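Local coordinates for protein Gp39 (Escherichia phage N15, PDB 6ON0) that binds DNA through a helix-turn-helix fold of the Cro family and probably regulates transcription, at residues M1-L6 against G34-L39. Sequence-based numbering, arbitrary orientation.
Sequences MKPEEL and GEIPPL. With nucleotides of chain D.
I36 reaches into the N-terminal turn with its delta carbon: CD1 lies 3.8 Å from SD of M1 and 4.2 Å from CD2 of L6. With chi1 at -53°, CG1 points away from the I36 carbonyl and the chain runs on extended, which carries CD1 to this spot. M1 bends back at chi2 and chi3, bringing its sulfur across the isoleucine. Nearer the backbone, the P3 ring runs alongside I36 in the opposite sense, CD against CG1 at 3.9 Å, while its CG packs 3.6 Å from the peptide N of E35. A water joins the two backbones, donating to O of M1 at 2.7 Å and accepting from N of I36 at 2.8 Å. K2 bends round to the same water through a weak bond, and its NZ makes another weak one, 3.5 Å, to O of G34, the positive-phi residue of the Schellman motif closing helix 24-33. Outward, I44 packs on M1 and I36, and the Q41 amide accepts from N of M1 through OE1 and gives to O of I36 through NE2. Beyond I36, segment 34-39 turns to the DNA, where ring carbons of P37 and P38 make van der Waals contact with the phosphates of DC12 and DG11 of chain D. The side chains thus meet mainly by apolar packing, while water and the Q41 amide link the backbones indirectly, joining the N-terminus to the link between helices 24-33 and 38-47.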
loop_
_atom_site.group_PDB
_atom_site.type_symbol
_atom_site.label_atom_id
_atom_site.label_comp_id
_atom_site.label_asym_id
_atom_site.label_seq_id
_atom_site.Cartn_x
_atom_site.Cartn_y
_atom_site.Cartn_z
ATOM N N MET B 1 0.395 -1.952 -11.070
ATOM C CA MET B 1 -0.687 -2.033 -12.056
ATOM C C MET B 1 -0.926 -0.643 -12.688
ATOM O O MET B 1 -0.570 0.412 -12.075
ATOM C CB MET B 1 -1.972 -2.604 -11.429
ATOM C CG MET B 1 -2.834 -1.595 -10.654
ATOM S SD MET B 1 -2.090 -0.924 -9.125
ATOM C CE MET B 1 -2.301 -2.304 -8.005
ATOM N N LYS B 2 -1.397 -0.658 -13.938
ATOM C CA LYS B 2 -1.712 0.528 -14.770
ATOM C C LYS B 2 -3.159 0.923 -14.500
ATOM O O LYS B 2 -3.957 0.085 -14.106
ATOM C CB LYS B 2 -1.469 0.204 -16.247
ATOM C CG LYS B 2 -0.019 -0.116 -16.581
ATOM C CD LYS B 2 0.705 1.028 -17.271
ATOM C CE LYS B 2 2.159 1.152 -16.852
ATOM N NZ LYS B 2 2.242 2.041 -15.669
ATOM N N PRO B 3 -3.493 2.222 -14.626
ATOM C CA PRO B 3 -4.851 2.719 -14.390
ATOM C C PRO B 3 -5.885 1.980 -15.242
ATOM O O PRO B 3 -6.948 1.643 -14.745
ATOM C CB PRO B 3 -4.811 4.195 -14.769
ATOM C CG PRO B 3 -3.360 4.573 -14.918
ATOM C CD PRO B 3 -2.536 3.301 -14.892
ATOM N N GLU B 4 -5.580 1.718 -16.515
ATOM C CA GLU B 4 -6.559 1.027 -17.394
ATOM C C GLU B 4 -6.803 -0.374 -16.819
ATOM O O GLU B 4 -7.963 -0.811 -16.873
ATOM C CB GLU B 4 -6.131 0.990 -18.863
ATOM C CG GLU B 4 -7.262 0.562 -19.779
ATOM C CD GLU B 4 -8.556 1.356 -19.663
ATOM O OE1 GLU B 4 -8.496 2.606 -19.715
ATOM O OE2 GLU B 4 -9.632 0.721 -19.554
ATOM N N GLU B 5 -5.783 -1.049 -16.261
ATOM C CA GLU B 5 -6.021 -2.411 -15.697
ATOM C C GLU B 5 -6.969 -2.272 -14.506
ATOM O O GLU B 5 -7.835 -3.088 -14.346
ATOM C CB GLU B 5 -4.822 -3.139 -15.091
ATOM C CG GLU B 5 -3.616 -3.389 -15.971
ATOM C CD GLU B 5 -2.463 -3.845 -15.057
ATOM O OE1 GLU B 5 -1.281 -3.461 -15.296
ATOM O OE2 GLU B 5 -2.769 -4.506 -14.018
ATOM N N LEU B 6 -6.767 -1.273 -13.653
ATOM C CA LEU B 6 -7.701 -1.008 -12.533
ATOM C C LEU B 6 -9.147 -0.811 -13.039
ATOM O O LEU B 6 -10.125 -1.361 -12.438
ATOM C CB LEU B 6 -7.160 0.239 -11.828
ATOM C CG LEU B 6 -8.131 0.859 -10.839
ATOM C CD1 LEU B 6 -8.320 -0.057 -9.637
ATOM C CD2 LEU B 6 -7.653 2.231 -10.433
ATOM N N GLY B 34 -1.117 8.093 -17.085
ATOM C CA GLY B 34 -0.685 6.725 -17.438
ATOM C C GLY B 34 -0.018 6.012 -16.272
ATOM O O GLY B 34 0.679 5.034 -16.502
ATOM N N GLU B 35 -0.294 6.429 -15.037
ATOM C CA GLU B 35 0.448 5.925 -13.859
ATOM C C GLU B 35 -0.384 6.164 -12.596
ATOM O O GLU B 35 -0.965 7.274 -12.443
ATOM C CB GLU B 35 1.769 6.659 -13.969
ATOM C CG GLU B 35 2.670 6.681 -12.782
ATOM C CD GLU B 35 3.876 7.517 -13.201
ATOM O OE1 GLU B 35 4.471 7.203 -14.278
ATOM O OE2 GLU B 35 4.131 8.568 -12.559
ATOM N N ILE B 36 -0.427 5.151 -11.727
ATOM C CA ILE B 36 -0.956 5.267 -10.349
ATOM C C ILE B 36 0.185 5.599 -9.400
ATOM O O ILE B 36 1.228 4.963 -9.452
ATOM C CB ILE B 36 -1.707 4.005 -9.954
ATOM C CG1 ILE B 36 -2.787 3.642 -10.977
ATOM C CG2 ILE B 36 -2.286 4.199 -8.573
ATOM C CD1 ILE B 36 -3.450 2.321 -10.683
ATOM N N PRO B 37 0.058 6.608 -8.512
ATOM C CA PRO B 37 1.152 6.890 -7.575
ATOM C C PRO B 37 1.511 5.680 -6.706
ATOM O O PRO B 37 0.717 4.748 -6.486
ATOM C CB PRO B 37 0.590 8.010 -6.716
ATOM C CG PRO B 37 -0.463 8.677 -7.588
ATOM C CD PRO B 37 -1.092 7.522 -8.349
ATOM N N PRO B 38 2.749 5.630 -6.191
ATOM C CA PRO B 38 3.256 4.355 -5.664
ATOM C C PRO B 38 2.574 3.861 -4.374
ATOM O O PRO B 38 2.348 2.672 -4.291
ATOM C CB PRO B 38 4.742 4.608 -5.439
ATOM C CG PRO B 38 4.912 6.128 -5.430
ATOM C CD PRO B 38 3.793 6.671 -6.292
ATOM N N LEU B 39 2.327 4.717 -3.364
ATOM C CA LEU B 39 1.678 4.191 -2.127
ATOM C C LEU B 39 0.280 3.741 -2.501
ATOM O O LEU B 39 -0.236 2.797 -1.909
ATOM C CB LEU B 39 1.674 5.223 -1.001
ATOM C CG LEU B 39 2.810 5.047 -0.042
ATOM C CD1 LEU B 39 4.073 5.454 -0.718
ATOM C CD2 LEU B 39 2.586 5.821 1.253
ATOM P P DC D 12 -3.634 9.701 -5.087
ATOM O OP1 DC D 12 -2.936 8.393 -4.928
ATOM O OP2 DC D 12 -3.777 10.299 -6.422
ATOM O "O5'" DC D 12 -5.028 9.609 -4.320
ATOM C "C5'" DC D 12 -6.082 10.571 -4.557
ATOM C "C4'" DC D 12 -6.188 11.560 -3.416
ATOM O "O4'" DC D 12 -5.276 12.645 -3.659
ATOM C "C3'" DC D 12 -7.561 12.225 -3.420
ATOM O "O3'" DC D 12 -8.531 11.504 -2.669
ATOM C "C2'" DC D 12 -7.292 13.606 -2.861
ATOM C "C1'" DC D 12 -5.898 13.894 -3.350
ATOM N N1 DC D 12 -5.649 14.814 -4.467
ATOM C C2 DC D 12 -5.726 16.178 -4.216
ATOM O O2 DC D 12 -6.171 16.558 -3.124
ATOM N N3 DC D 12 -5.278 17.051 -5.146
ATOM C C4 DC D 12 -4.774 16.597 -6.291
ATOM N N4 DC D 12 -4.329 17.488 -7.176
ATOM C C5 DC D 12 -4.707 15.203 -6.585
ATOM C C6 DC D 12 -5.081 14.357 -5.621
ATOM P P DG D 11 2.731 11.216 -5.183
ATOM O OP1 DG D 11 3.131 9.829 -4.764
ATOM O OP2 DG D 11 2.926 11.653 -6.593
ATOM O "O5'" DG D 11 1.179 11.419 -4.863
ATOM C "C5'" DG D 11 0.706 11.293 -3.525
ATOM C "C4'" DG D 11 -0.740 11.737 -3.447
ATOM O "O4'" DG D 11 -0.818 13.186 -3.398
ATOM C "C3'" DG D 11 -1.606 11.297 -4.646
ATOM O "O3'" DG D 11 -2.858 10.788 -4.183
ATOM C "C2'" DG D 11 -1.743 12.570 -5.457
ATOM C "C1'" DG D 11 -1.869 13.556 -4.298
ATOM N N9 DG D 11 -1.721 14.960 -4.624
ATOM C C8 DG D 11 -1.022 15.509 -5.672
ATOM N N7 DG D 11 -1.039 16.815 -5.666
ATOM C C5 DG D 11 -1.770 17.146 -4.533
ATOM C C6 DG D 11 -2.142 18.410 -4.017
ATOM O O6 DG D 11 -1.862 19.533 -4.451
ATOM N N1 DG D 11 -2.876 18.288 -2.842
ATOM C C2 DG D 11 -3.188 17.100 -2.229
ATOM N N2 DG D 11 -3.863 17.194 -1.074
ATOM N N3 DG D 11 -2.847 15.914 -2.702
ATOM C C4 DG D 11 -2.189 16.011 -3.874
HETATM O O HOH W 1 0.523 2.776 -12.889
#